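Local coordinates for protein FG41 Malonate Semialdehyde Decarboxylase (Coryneform bacterium, PDB 4LHP) that belongs to the tautomerase superfamily (MIF-like fold), with two beta-alpha-beta units packed in each chain and three chains joined in a trimer, at residues A[5-10]-A[17-22]; A[48-53]-A[65-70]; A[71-76]-A[112-117]; A[86-91]-A[102-107]. One frame throughout, in Å; residues are numbered along the deposited sequence.

Interaction 1 of 4, residues A[5-10]-A[17-22]; sequences IDLTSD and RAIADA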
loop_
_atom_site.group_PDB
_atom_site.type_symbol
_atom_site.label_atom_id
_atom_site.label_comp_id
_atom_site.label_asym_id
_atom_site.label_seq_id
_atom_site.Cartn_x
_atom_site.Cartn_y
_atom_site.Cartn_z
ATOM N N ILE A 5 -7.179 3.988 -3.984
ATOM C CA ILE A 5 -8.359 3.432 -4.634
ATOM C C ILE A 5 -7.959 2.647 -5.875
ATOM O O ILE A 5 -7.524 3.224 -6.871
ATOM C CB ILE A 5 -9.349 4.529 -5.052
ATOM C CG1 ILE A 5 -9.676 5.429 -3.861
ATOM C CG2 ILE A 5 -10.618 3.902 -5.625
ATOM C CD1 ILE A 5 -10.500 6.645 -4.222
ATOM N N ASP A 6 -8.101 1.328 -5.805
ATOM C CA ASP A 6 -7.824 0.470 -6.949
ATOM C C ASP A 6 -9.125 -0.067 -7.530
ATOM O O ASP A 6 -9.890 -0.752 -6.851
ATOM C CB ASP A 6 -6.904 -0.686 -6.549
ATOM C CG ASP A 6 -5.476 -0.235 -6.290
ATOM O OD1 ASP A 6 -4.624 -0.407 -7.187
ATOM O OD2 ASP A 6 -5.206 0.291 -5.190
ATOM N N LEU A 7 -9.369 0.256 -8.794
ATOM C CA LEU A 7 -10.586 -0.159 -9.473
ATOM C C LEU A 7 -10.224 -0.651 -10.870
ATOM O O LEU A 7 -9.060 -0.947 -11.136
ATOM C CB LEU A 7 -11.595 0.992 -9.504
ATOM C CG LEU A 7 -11.019 2.391 -9.727
ATOM C CD1 LEU A 7 -10.347 2.486 -11.083
ATOM C CD2 LEU A 7 -12.106 3.444 -9.585
ATOM N N THR A 8 -11.206 -0.748 -11.760
ATOM C CA THR A 8 -10.978 -1.377 -13.055
ATOM C C THR A 8 -11.193 -0.435 -14.238
ATOM O O THR A 8 -11.980 0.509 -14.163
ATOM C CB THR A 8 -11.870 -2.608 -13.214
ATOM O OG1 THR A 8 -13.238 -2.237 -13.007
ATOM C CG2 THR A 8 -11.481 -3.669 -12.196
ATOM N N SER A 9 -10.496 -0.716 -15.334
ATOM C CA SER A 9 -10.440 0.189 -16.479
ATOM C C SER A 9 -11.745 0.283 -17.271
ATOM O O SER A 9 -11.922 1.209 -18.061
ATOM C CB SER A 9 -9.290 -0.208 -17.413
ATOM O OG SER A 9 -9.324 -1.588 -17.735
ATOM N N ASP A 10 -12.653 -0.667 -17.066
ATOM C CA ASP A 10 -13.949 -0.629 -17.741
ATOM C C ASP A 10 -14.806 0.533 -17.238
ATOM O O ASP A 10 -15.759 0.938 -17.902
ATOM C CB ASP A 10 -14.699 -1.950 -17.558
ATOM C CG ASP A 10 -14.880 -2.321 -16.103
ATOM O OD1 ASP A 10 -13.876 -2.684 -15.456
ATOM O OD2 ASP A 10 -16.025 -2.259 -15.613
ATOM N N ARG A 17 -13.297 9.327 -11.120
ATOM C CA ARG A 17 -13.175 10.608 -10.449
ATOM C C ARG A 17 -14.365 10.834 -9.519
ATOM O O ARG A 17 -14.211 11.347 -8.411
ATOM C CB ARG A 17 -13.071 11.729 -11.484
ATOM C CG ARG A 17 -12.935 13.121 -10.893
ATOM C CD ARG A 17 -11.966 13.148 -9.721
ATOM N NE ARG A 17 -12.105 14.374 -8.941
ATOM C CZ ARG A 17 -11.187 15.332 -8.841
ATOM N NH1 ARG A 17 -10.017 15.234 -9.463
ATOM N NH2 ARG A 17 -11.443 16.399 -8.102
ATOM N N ALA A 18 -15.552 10.438 -9.969
ATOM C CA ALA A 18 -16.754 10.540 -9.144
ATOM C C ALA A 18 -16.668 9.597 -7.944
ATOM O O ALA A 18 -16.969 9.987 -6.816
ATOM C CB ALA A 18 -17.993 10.241 -9.971
ATOM N N ILE A 19 -16.263 8.355 -8.192
ATOM C CA ILE A 19 -15.994 7.415 -7.110
ATOM C C ILE A 19 -15.081 8.077 -6.082
ATOM O O ILE A 19 -15.356 8.049 -4.883
ATOM C CB ILE A 19 -15.322 6.120 -7.630
ATOM C CG1 ILE A 19 -16.319 5.282 -8.434
ATOM C CG2 ILE A 19 -14.774 5.296 -6.471
ATOM C CD1 ILE A 19 -15.691 4.102 -9.150
ATOM N N ALA A 20 -14.001 8.685 -6.563
ATOM C CA ALA A 20 -13.023 9.321 -5.688
ATOM C C ALA A 20 -13.648 10.479 -4.915
ATOM O O ALA A 20 -13.358 10.677 -3.736
ATOM C CB ALA A 20 -11.830 9.803 -6.500
ATOM N N ASP A 21 -14.510 11.239 -5.584
ATOM C CA ASP A 21 -15.183 12.367 -4.953
ATOM C C ASP A 21 -16.085 11.891 -3.820
ATOM O O ASP A 21 -16.145 12.508 -2.758
ATOM C CB ASP A 21 -16.013 13.139 -5.979
ATOM C CG ASP A 21 -15.159 13.939 -6.942
ATOM O OD1 ASP A 21 -14.087 14.433 -6.534
ATOM O OD2 ASP A 21 -15.564 14.082 -8.113
ATOM N N ALA A 22 -16.780 10.785 -4.055
ATOM C CA ALA A 22 -17.744 10.269 -3.095
ATOM C C ALA A 22 -17.051 9.737 -1.847
ATOM O O ALA A 22 -17.543 9.909 -0.731
ATOM C CB ALA A 22 -18.587 9.182 -3.735
#
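Leu-7 and Ile-19 meet tip to tip where strand 2-8 is covered by helix 13-31, inside the first beta-alpha-beta unit of the tautomerase fold. Strand 5-8 and helix 17-22 run roughly antiparallel (147°), their axes 10.4 Å apart at closest approach. Strand residues of one face, Ile-5 and Leu-7, point at the helix. CD2 of Leu-7 stops 3.7 Å from CD1 of Ile-19, the closest contact between the two segments. The Leu-7 side chain gets there with CG wedged between its own backbone N and carbonyl carbon (chi1 38°), a strained setting that tips the isobutyl group onto the helix. Ile-5 does the rest through its longer branch: CD1 sits 4.0 Å from CA of Ala-20, over the backbone of this small residue, while the CG2 methyls of Ile-5 and Ile-19 face each other more loosely. Asp-6, between the two, faces the other side of the sheet and forms a salt bridge to Arg-4 of a second subunit. The apolar layer continues through Val-66 of strand 66-73, which touches both Leu-7 and Ile-19. Against Ala-20, the methyl-to-methyl gap from CB to CD1 of Ile-5 is 4.1 Å.

Interaction 2 of 4, residues A[48-53]-A[65-70]; sequences SDIIAE and VVIIHV
The isopropyl group of Val-65 packs against Ile-50 and Ala-52, neighbours on the same side of it and the two residues of the short strand 50-52 that point toward it. CG2 of Ile-50 lies 3.8 Å from CB of Val-65 and as close to its CG1, and the two side chains cross obliquely. Beside it, Ala-52 presents its methyl to both branches, with CB 3.9 Å from CG1 of Val-65 and 4.1 Å from its CG2. Val-65 holds CG1 anti to its backbone N (chi1 169°), which places that methyl within touch of Ile-50 and Ala-52 at once. A third partner stands further along the strand: CD1 of Ile-67 ends 4.0 Å from the same CG2 of Ile-50. Outside this first shell, Ile-67 is fixed by a backbone bond to Asp-6 of strand 2-8, and its side chain rests on Phe-103 of strand 102-109. Residues 50-52 pair antiparallel with a strand of a second subunit, whose Phe-39 packs on Ala-52 and whose Ile-41 packs on Ile-67. This short strand, extending a neighbour's sheet, belongs to the trimer of this tautomerase-family protein. No hydrogen bond joins the two segments: only aliphatic carbons meet, so the match is one of shape, while the backbone of 50-52 finds pairing partners across the subunit interface.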
loop_
_atom_site.group_PDB
_atom_site.type_symbol
_atom_site.label_atom_id
_atom_site.label_comp_id
_atom_site.label_asym_id
_atom_site.label_seq_id
_atom_site.Cartn_x
_atom_site.Cartn_y
_atom_site.Cartn_z
ATOM N N SER A 48 -8.971 -8.425 -14.662
ATOM C CA SER A 48 -8.306 -9.687 -14.356
ATOM C C SER A 48 -7.213 -9.505 -13.302
ATOM O O SER A 48 -6.835 -10.455 -12.618
ATOM C CB SER A 48 -7.712 -10.304 -15.625
ATOM O OG SER A 48 -6.864 -9.387 -16.295
ATOM N N ASP A 49 -6.711 -8.281 -13.175
ATOM C CA ASP A 49 -5.642 -7.992 -12.225
ATOM C C ASP A 49 -6.163 -7.823 -10.797
ATOM O O ASP A 49 -5.392 -7.882 -9.840
ATOM C CB ASP A 49 -4.861 -6.751 -12.662
ATOM C CG ASP A 49 -3.851 -7.055 -13.756
ATOM O OD1 ASP A 49 -3.339 -8.196 -13.795
ATOM O OD2 ASP A 49 -3.569 -6.154 -14.573
ATOM N N ILE A 50 -7.468 -7.610 -10.657
ATOM C CA ILE A 50 -8.101 -7.610 -9.341
ATOM C C ILE A 50 -8.901 -8.894 -9.137
ATOM O O ILE A 50 -9.831 -9.182 -9.891
ATOM C CB ILE A 50 -9.042 -6.403 -9.150
ATOM C CG1 ILE A 50 -8.232 -5.116 -8.987
ATOM C CG2 ILE A 50 -9.925 -6.610 -7.930
ATOM C CD1 ILE A 50 -9.080 -3.868 -8.841
ATOM N N ILE A 51 -8.524 -9.666 -8.121
ATOM C CA ILE A 51 -9.282 -10.850 -7.732
ATOM C C ILE A 51 -9.849 -10.658 -6.334
ATOM O O ILE A 51 -9.130 -10.789 -5.344
ATOM C CB ILE A 51 -8.414 -12.119 -7.703
ATOM C CG1 ILE A 51 -7.770 -12.377 -9.064
ATOM C CG2 ILE A 51 -9.257 -13.320 -7.289
ATOM C CD1 ILE A 51 -6.676 -13.420 -9.013
ATOM N N ALA A 52 -11.138 -10.349 -6.257
ATOM C CA ALA A 52 -11.803 -10.174 -4.974
ATOM C C ALA A 52 -13.041 -11.059 -4.914
ATOM O O ALA A 52 -13.971 -10.891 -5.697
ATOM C CB ALA A 52 -12.177 -8.716 -4.769
ATOM N N GLU A 53 -13.040 -12.011 -3.987
ATOM C CA GLU A 53 -14.160 -12.931 -3.834
ATOM C C GLU A 53 -14.974 -12.547 -2.596
ATOM O O GLU A 53 -15.071 -11.365 -2.276
ATOM C CB GLU A 53 -13.653 -14.374 -3.790
ATOM C CG GLU A 53 -12.940 -14.775 -5.079
ATOM C CD GLU A 53 -12.406 -16.192 -5.059
ATOM O OE1 GLU A 53 -12.413 -16.824 -3.981
ATOM O OE2 GLU A 53 -11.980 -16.675 -6.130
ATOM N N VAL A 65 -14.654 -4.430 -9.625
ATOM C CA VAL A 65 -14.414 -4.286 -8.195
ATOM C C VAL A 65 -13.780 -2.933 -7.879
ATOM O O VAL A 65 -13.032 -2.388 -8.687
ATOM C CB VAL A 65 -13.491 -5.422 -7.700
ATOM C CG1 VAL A 65 -12.998 -5.173 -6.281
ATOM C CG2 VAL A 65 -14.217 -6.759 -7.789
ATOM N N VAL A 66 -14.107 -2.389 -6.710
ATOM C CA VAL A 66 -13.488 -1.163 -6.223
ATOM C C VAL A 66 -12.956 -1.387 -4.812
ATOM O O VAL A 66 -13.721 -1.602 -3.872
ATOM C CB VAL A 66 -14.481 0.011 -6.219
ATOM C CG1 VAL A 66 -13.856 1.241 -5.569
ATOM C CG2 VAL A 66 -14.943 0.314 -7.638
ATOM N N ILE A 67 -11.635 -1.340 -4.678
ATOM C CA ILE A 67 -10.973 -1.598 -3.406
ATOM C C ILE A 67 -10.424 -0.302 -2.824
ATOM O O ILE A 67 -9.618 0.381 -3.455
ATOM C CB ILE A 67 -9.836 -2.626 -3.579
ATOM C CG1 ILE A 67 -10.432 -3.997 -3.908
ATOM C CG2 ILE A 67 -8.984 -2.710 -2.321
ATOM C CD1 ILE A 67 -9.413 -5.052 -4.254
ATOM N N ILE A 68 -10.878 0.030 -1.619
ATOM C CA ILE A 68 -10.484 1.262 -0.943
ATOM C C ILE A 68 -9.599 0.941 0.250
ATOM O O ILE A 68 -10.050 0.334 1.217
ATOM C CB ILE A 68 -11.714 2.033 -0.418
ATOM C CG1 ILE A 68 -12.764 2.186 -1.520
ATOM C CG2 ILE A 68 -11.297 3.395 0.139
ATOM C CD1 ILE A 68 -12.250 2.892 -2.744
ATOM N N HIS A 69 -8.338 1.350 0.180
ATOM C CA HIS A 69 -7.411 1.133 1.283
ATOM C C HIS A 69 -7.136 2.465 1.968
ATOM O O HIS A 69 -6.453 3.329 1.420
ATOM C CB HIS A 69 -6.111 0.499 0.784
ATOM C CG HIS A 69 -5.337 -0.210 1.853
ATOM N ND1 HIS A 69 -4.428 -1.210 1.580
ATOM C CD2 HIS A 69 -5.338 -0.062 3.199
ATOM C CE1 HIS A 69 -3.905 -1.648 2.710
ATOM N NE2 HIS A 69 -4.438 -0.966 3.708
ATOM N N VAL A 70 -7.688 2.627 3.165
ATOM C CA VAL A 70 -7.577 3.875 3.904
ATOM C C VAL A 70 -6.387 3.838 4.853
ATOM O O VAL A 70 -6.291 2.961 5.712
ATOM C CB VAL A 70 -8.859 4.159 4.707
ATOM C CG1 VAL A 70 -8.677 5.374 5.603
ATOM C CG2 VAL A 70 -10.037 4.358 3.763
#

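Interaction 3 of 4, residues A[71-76]-A[112-117]; sequences FTQAGR and HDWSFG. With PO4 (phosphate ion), chain M.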
loop_
_atom_site.group_PDB
_atom_site.type_symbol
_atom_site.label_atom_id
_atom_site.label_comp_id
_atom_site.label_asym_id
_atom_site.label_seq_id
_atom_site.Cartn_x
_atom_site.Cartn_y
_atom_site.Cartn_z
ATOM N N PHE A 71 -5.475 4.787 4.678
ATOM C CA PHE A 71 -4.330 4.932 5.567
ATOM C C PHE A 71 -4.528 6.176 6.422
ATOM O O PHE A 71 -4.435 7.297 5.930
ATOM C CB PHE A 71 -3.035 5.029 4.758
ATOM C CG PHE A 71 -2.662 3.750 4.062
ATOM C CD1 PHE A 71 -3.142 3.467 2.792
ATOM C CD2 PHE A 71 -1.834 2.826 4.680
ATOM C CE1 PHE A 71 -2.801 2.287 2.152
ATOM C CE2 PHE A 71 -1.489 1.646 4.044
ATOM C CZ PHE A 71 -1.974 1.377 2.780
ATOM N N THR A 72 -4.803 5.972 7.707
ATOM C CA THR A 72 -5.230 7.060 8.576
ATOM C C THR A 72 -4.633 6.928 9.975
ATOM O O THR A 72 -4.170 5.856 10.365
ATOM C CB THR A 72 -6.764 7.081 8.697
ATOM O OG1 THR A 72 -7.198 8.338 9.230
ATOM C CG2 THR A 72 -7.246 5.951 9.597
ATOM N N GLN A 73 -4.658 8.019 10.732
ATOM C CA GLN A 73 -4.122 8.012 12.089
ATOM C C GLN A 73 -4.924 7.073 12.984
ATOM O O GLN A 73 -6.144 6.971 12.862
ATOM C CB GLN A 73 -4.152 9.417 12.695
ATOM C CG GLN A 73 -3.473 10.491 11.867
ATOM C CD GLN A 73 -3.472 11.834 12.568
ATOM O OE1 GLN A 73 -3.027 11.947 13.708
ATOM N NE2 GLN A 73 -3.984 12.857 11.896
ATOM N N ALA A 74 -4.229 6.386 13.885
ATOM C CA ALA A 74 -4.889 5.588 14.909
ATOM C C ALA A 74 -5.737 6.503 15.781
ATOM O O ALA A 74 -5.486 7.707 15.853
ATOM C CB ALA A 74 -3.857 4.866 15.760
ATOM N N GLY A 75 -6.738 5.932 16.441
ATOM C CA GLY A 75 -7.544 6.678 17.390
ATOM C C GLY A 75 -9.034 6.608 17.121
ATOM O O GLY A 75 -9.843 6.818 18.025
ATOM N N ARG A 76 -9.406 6.318 15.879
ATOM C CA ARG A 76 -10.815 6.243 15.521
ATOM C C ARG A 76 -11.435 5.009 16.152
ATOM O O ARG A 76 -10.837 3.932 16.157
ATOM C CB ARG A 76 -10.995 6.202 14.005
ATOM C CG ARG A 76 -10.370 7.377 13.281
ATOM C CD ARG A 76 -11.091 8.676 13.596
ATOM N NE ARG A 76 -10.473 9.808 12.916
ATOM C CZ ARG A 76 -11.053 10.990 12.733
ATOM N NH1 ARG A 76 -12.286 11.213 13.173
ATOM N NH2 ARG A 76 -10.400 11.951 12.099
ATOM N N HIS A 112 2.784 11.543 13.813
ATOM C CA HIS A 112 4.155 11.892 13.457
ATOM C C HIS A 112 4.658 11.094 12.254
ATOM O O HIS A 112 5.845 11.136 11.927
ATOM C CB HIS A 112 5.094 11.704 14.653
ATOM C CG HIS A 112 4.963 10.374 15.328
ATOM N ND1 HIS A 112 4.352 10.220 16.554
ATOM C CD2 HIS A 112 5.370 9.138 14.953
ATOM C CE1 HIS A 112 4.386 8.946 16.903
ATOM N NE2 HIS A 112 4.998 8.269 15.949
ATOM N N ASP A 113 3.756 10.379 11.589
ATOM C CA ASP A 113 4.113 9.600 10.408
ATOM C C ASP A 113 3.664 10.284 9.121
ATOM O O ASP A 113 3.454 9.624 8.103
ATOM C CB ASP A 113 3.489 8.209 10.489
ATOM C CG ASP A 113 4.116 7.354 11.567
ATOM O OD1 ASP A 113 5.350 7.427 11.733
ATOM O OD2 ASP A 113 3.379 6.614 12.251
ATOM N N TRP A 114 3.525 11.607 9.162
ATOM C CA TRP A 114 3.012 12.340 8.011
ATOM C C TRP A 114 3.788 13.616 7.727
ATOM O O TRP A 114 4.056 14.409 8.631
ATOM C CB TRP A 114 1.543 12.704 8.227
ATOM C CG TRP A 114 0.658 11.529 8.489
ATOM C CD1 TRP A 114 0.391 10.957 9.698
ATOM C CD2 TRP A 114 -0.085 10.782 7.519
ATOM N NE1 TRP A 114 -0.470 9.899 9.540
ATOM C CE2 TRP A 114 -0.778 9.771 8.212
ATOM C CE3 TRP A 114 -0.231 10.869 6.131
ATOM C CZ2 TRP A 114 -1.604 8.854 7.566
ATOM C CZ3 TRP A 114 -1.052 9.957 5.493
ATOM C CH2 TRP A 114 -1.727 8.964 6.210
ATOM N N SER A 115 4.143 13.799 6.460
ATOM C CA SER A 115 4.599 15.089 5.967
ATOM C C SER A 115 3.723 15.489 4.788
ATOM O O SER A 115 3.634 14.765 3.794
ATOM C CB SER A 115 6.065 15.035 5.542
ATOM O OG SER A 115 6.444 16.250 4.916
ATOM N N PHE A 116 3.073 16.641 4.906
ATOM C CA PHE A 116 2.168 17.119 3.871
ATOM C C PHE A 116 2.914 17.941 2.827
ATOM O O PHE A 116 2.329 18.380 1.835
ATOM C CB PHE A 116 1.046 17.945 4.498
ATOM C CG PHE A 116 0.125 17.144 5.373
ATOM C CD1 PHE A 116 -1.090 16.691 4.891
ATOM C CD2 PHE A 116 0.481 16.832 6.673
ATOM C CE1 PHE A 116 -1.936 15.951 5.689
ATOM C CE2 PHE A 116 -0.362 16.092 7.477
ATOM C CZ PHE A 116 -1.571 15.648 6.984
ATOM N N GLY A 117 4.208 18.146 3.054
ATOM C CA GLY A 117 5.038 18.866 2.106
ATOM C C GLY A 117 6.122 19.694 2.766
ATOM O O GLY A 117 6.170 19.821 3.992
HETATM P P PO4 M . -6.120 11.511 9.187
HETATM O O1 PO4 M . -5.924 12.879 8.572
HETATM O O2 PO4 M . -7.351 10.863 8.598
HETATM O O3 PO4 M . -4.912 10.650 8.897
HETATM O O4 PO4 M . -6.304 11.657 10.680
#
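Phe-71, Thr-72 and Gln-73 end strand 66-73 beside Trp-114 without any backbone pairing, the nearest CA atoms being those of Gln-73 and Asp-113, 8.6 Å apart. In this tautomerase-type trimer, strand 114-115 instead pairs antiparallel with a strand of the third subunit, and Trp-114 alone reaches back across the gap. Its CG is anti to the carbonyl carbon (chi1 -57°), which sends the indole toward the strand end. CH2 meets the carbonyl oxygen of Phe-71 at 3.2 Å, edge on and near the ring plane. At the other end of the indole, CG of Gln-73 lies 3.8 Å from NE1, while NE1 itself makes a weak hydrogen bond to Asn-109. A phosphate ion, probably from the crystallisation liquor, occupies the corner that these residues line. Thr-72 donates from OG1 to its O2 at 2.6 Å, and the backbone N of Gln-73 to O3 at 3.2 Å. The amide of Gln-73 adds a weak bond from NE2 to O4 at 2.9 Å, bent to 119° at the hydrogen. Thr-72 also packs on the amino-terminal Pro-1. The indole approaches the same ion obliquely, CZ2 of Trp-114 lying 4.0 Å from phosphate O3.

Interaction 4 of 4, residues A[86-91]-A[102-107]; sequences AAITES and VFIAIT
The carbonyl oxygen of Ile-88, a residue whose side chain packs on Ile-104, takes two bonds from Ser-91: one from OG at 2.9 Å and a weak one from N at 3.2 Å. The OG bond, tilted 26° from the carbonyl plane, ties the serine back onto its own helix; the hydroxyl also makes a weak hydrogen bond with the carbonyl oxygen of Ala-22 on helix 13-31. From this turn, helix 78-92 lays Ile-88 and Thr-89 over strand 102-109, closing the beta-alpha-beta unit that begins with strand 66-73. Ile-88 and Ile-104 reach tip to tip, CG2 of Ile-88 standing 3.7 Å from CD1 of Ile-104. That CD1 also lies 4.0 Å from both CB and CD1 of Ile-88, so this methyl touches three carbons of Ile-88. Thr-89 and Val-102 slide past each other in opposite directions, their CG2 methyls 3.8 Å apart. The threonine keeps CG2 anti to its backbone N and OG1 beside it (chi1 -43°), the hydroxyl bonding to the carbonyl of Phe-85 one turn earlier. On the far face of the strand, Phe-103 meets Phe-39 and Phe-116 of a second subunit. With its hydroxyl bonded to Phe-85, Thr-89 can lie in an otherwise apolar interface, which no hydrogen bond crosses and which is held by the burial and close packing of aliphatic groups.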
loop_
_atom_site.group_PDB
_atom_site.type_symbol
_atom_site.label_atom_id
_atom_site.label_comp_id
_atom_site.label_asym_id
_atom_site.label_seq_id
_atom_site.Cartn_x
_atom_site.Cartn_y
_atom_site.Cartn_z
ATOM N N ALA A 86 -20.025 2.279 5.941
ATOM C CA ALA A 86 -21.406 2.405 5.492
ATOM C C ALA A 86 -21.628 3.683 4.687
ATOM O O ALA A 86 -22.348 3.674 3.690
ATOM C CB ALA A 86 -22.354 2.353 6.683
ATOM N N ALA A 87 -21.012 4.780 5.112
ATOM C CA ALA A 87 -21.181 6.049 4.415
ATOM C C ALA A 87 -20.570 5.962 3.023
ATOM O O ALA A 87 -21.168 6.398 2.038
ATOM C CB ALA A 87 -20.546 7.179 5.204
ATOM N N ILE A 88 -19.373 5.391 2.952
ATOM C CA ILE A 88 -18.681 5.214 1.684
ATOM C C ILE A 88 -19.517 4.395 0.708
ATOM O O ILE A 88 -19.741 4.808 -0.427
ATOM C CB ILE A 88 -17.317 4.523 1.890
ATOM C CG1 ILE A 88 -16.322 5.507 2.511
ATOM C CG2 ILE A 88 -16.776 3.995 0.565
ATOM C CD1 ILE A 88 -15.035 4.863 2.986
ATOM N N THR A 89 -19.988 3.236 1.154
ATOM C CA THR A 89 -20.694 2.317 0.266
ATOM C C THR A 89 -22.049 2.877 -0.147
ATOM O O THR A 89 -22.500 2.652 -1.273
ATOM C CB THR A 89 -20.863 0.926 0.912
ATOM O OG1 THR A 89 -19.643 0.548 1.562
ATOM C CG2 THR A 89 -21.204 -0.116 -0.138
ATOM N N GLU A 90 -22.692 3.619 0.751
ATOM C CA GLU A 90 -23.980 4.220 0.432
ATOM C C GLU A 90 -23.828 5.354 -0.582
ATOM O O GLU A 90 -24.727 5.594 -1.394
ATOM C CB GLU A 90 -24.681 4.718 1.696
ATOM C CG GLU A 90 -25.165 3.613 2.589
ATOM C CD GLU A 90 -25.919 4.151 3.784
ATOM O OE1 GLU A 90 -26.333 5.333 3.739
ATOM O OE2 GLU A 90 -26.092 3.406 4.775
ATOM N N SER A 91 -22.690 6.043 -0.540
ATOM C CA SER A 91 -22.445 7.158 -1.452
ATOM C C SER A 91 -22.056 6.670 -2.847
ATOM O O SER A 91 -22.196 7.397 -3.832
ATOM C CB SER A 91 -21.355 8.089 -0.901
ATOM O OG SER A 91 -20.044 7.610 -1.161
ATOM N N VAL A 102 -17.769 -3.387 -3.507
ATOM C CA VAL A 102 -16.923 -2.544 -2.676
ATOM C C VAL A 102 -16.160 -3.383 -1.660
ATOM O O VAL A 102 -16.697 -4.329 -1.086
ATOM C CB VAL A 102 -17.745 -1.484 -1.921
ATOM C CG1 VAL A 102 -16.821 -0.511 -1.203
ATOM C CG2 VAL A 102 -18.660 -0.744 -2.878
ATOM N N PHE A 103 -14.899 -3.026 -1.450
ATOM C CA PHE A 103 -14.068 -3.663 -0.440
ATOM C C PHE A 103 -13.192 -2.585 0.181
ATOM O O PHE A 103 -12.487 -1.867 -0.528
ATOM C CB PHE A 103 -13.215 -4.767 -1.067
ATOM C CG PHE A 103 -12.308 -5.463 -0.093
ATOM C CD1 PHE A 103 -12.678 -6.672 0.476
ATOM C CD2 PHE A 103 -11.084 -4.912 0.250
ATOM C CE1 PHE A 103 -11.843 -7.318 1.370
ATOM C CE2 PHE A 103 -10.245 -5.554 1.145
ATOM C CZ PHE A 103 -10.628 -6.756 1.706
ATOM N N ILE A 104 -13.248 -2.464 1.503
ATOM C CA ILE A 104 -12.556 -1.384 2.196
ATOM C C ILE A 104 -11.644 -1.925 3.290
ATOM O O ILE A 104 -12.041 -2.789 4.071
ATOM C CB ILE A 104 -13.556 -0.394 2.828
ATOM C CG1 ILE A 104 -14.569 0.079 1.782
ATOM C CG2 ILE A 104 -12.818 0.790 3.437
ATOM C CD1 ILE A 104 -15.665 0.956 2.341
ATOM N N ALA A 105 -10.421 -1.408 3.342
ATOM C CA ALA A 105 -9.462 -1.806 4.366
ATOM C C ALA A 105 -8.857 -0.575 5.027
ATOM O O ALA A 105 -8.626 0.438 4.371
ATOM C CB ALA A 105 -8.369 -2.662 3.758
ATOM N N ILE A 106 -8.601 -0.669 6.328
ATOM C CA ILE A 106 -7.992 0.425 7.074
ATOM C C ILE A 106 -6.655 -0.011 7.666
ATOM O O ILE A 106 -6.551 -1.075 8.271
ATOM C CB ILE A 106 -8.915 0.917 8.209
ATOM C CG1 ILE A 106 -10.250 1.402 7.633
ATOM C CG2 ILE A 106 -8.238 2.026 9.003
ATOM C CD1 ILE A 106 -11.122 2.150 8.626
ATOM N N THR A 107 -5.632 0.818 7.479
ATOM C CA THR A 107 -4.308 0.553 8.031
ATOM C C THR A 107 -3.823 1.805 8.756
ATOM O O THR A 107 -3.834 2.899 8.193
ATOM C CB THR A 107 -3.305 0.159 6.929
ATOM O OG1 THR A 107 -3.736 -1.053 6.298
ATOM C CG2 THR A 107 -1.915 -0.047 7.514
#

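How the interactions relate
Interactions 1 and 4 are the equivalent helix-on-sheet contacts of the two beta-alpha-beta units, in the core between helices and sheet; both are buried and largely aliphatic, though a threonine hydroxyl lies within interaction 4, and their helices meet where Ala-22 CB lies 3.4 Å from Ser-91 OG. Interactions 2 and 3 sit toward opposite ends of strand 66-73, about 23 Å apart between centres, both buried in part by other subunits. Interaction 2 is also apolar; interaction 3 differs in chemistry, with indole, amide and hydroxyl groups around a phosphate. Strand 66-73 carries both and lies in the sheet between the strands of 1 and 4, Val-70 N bonding to Ala-105 O.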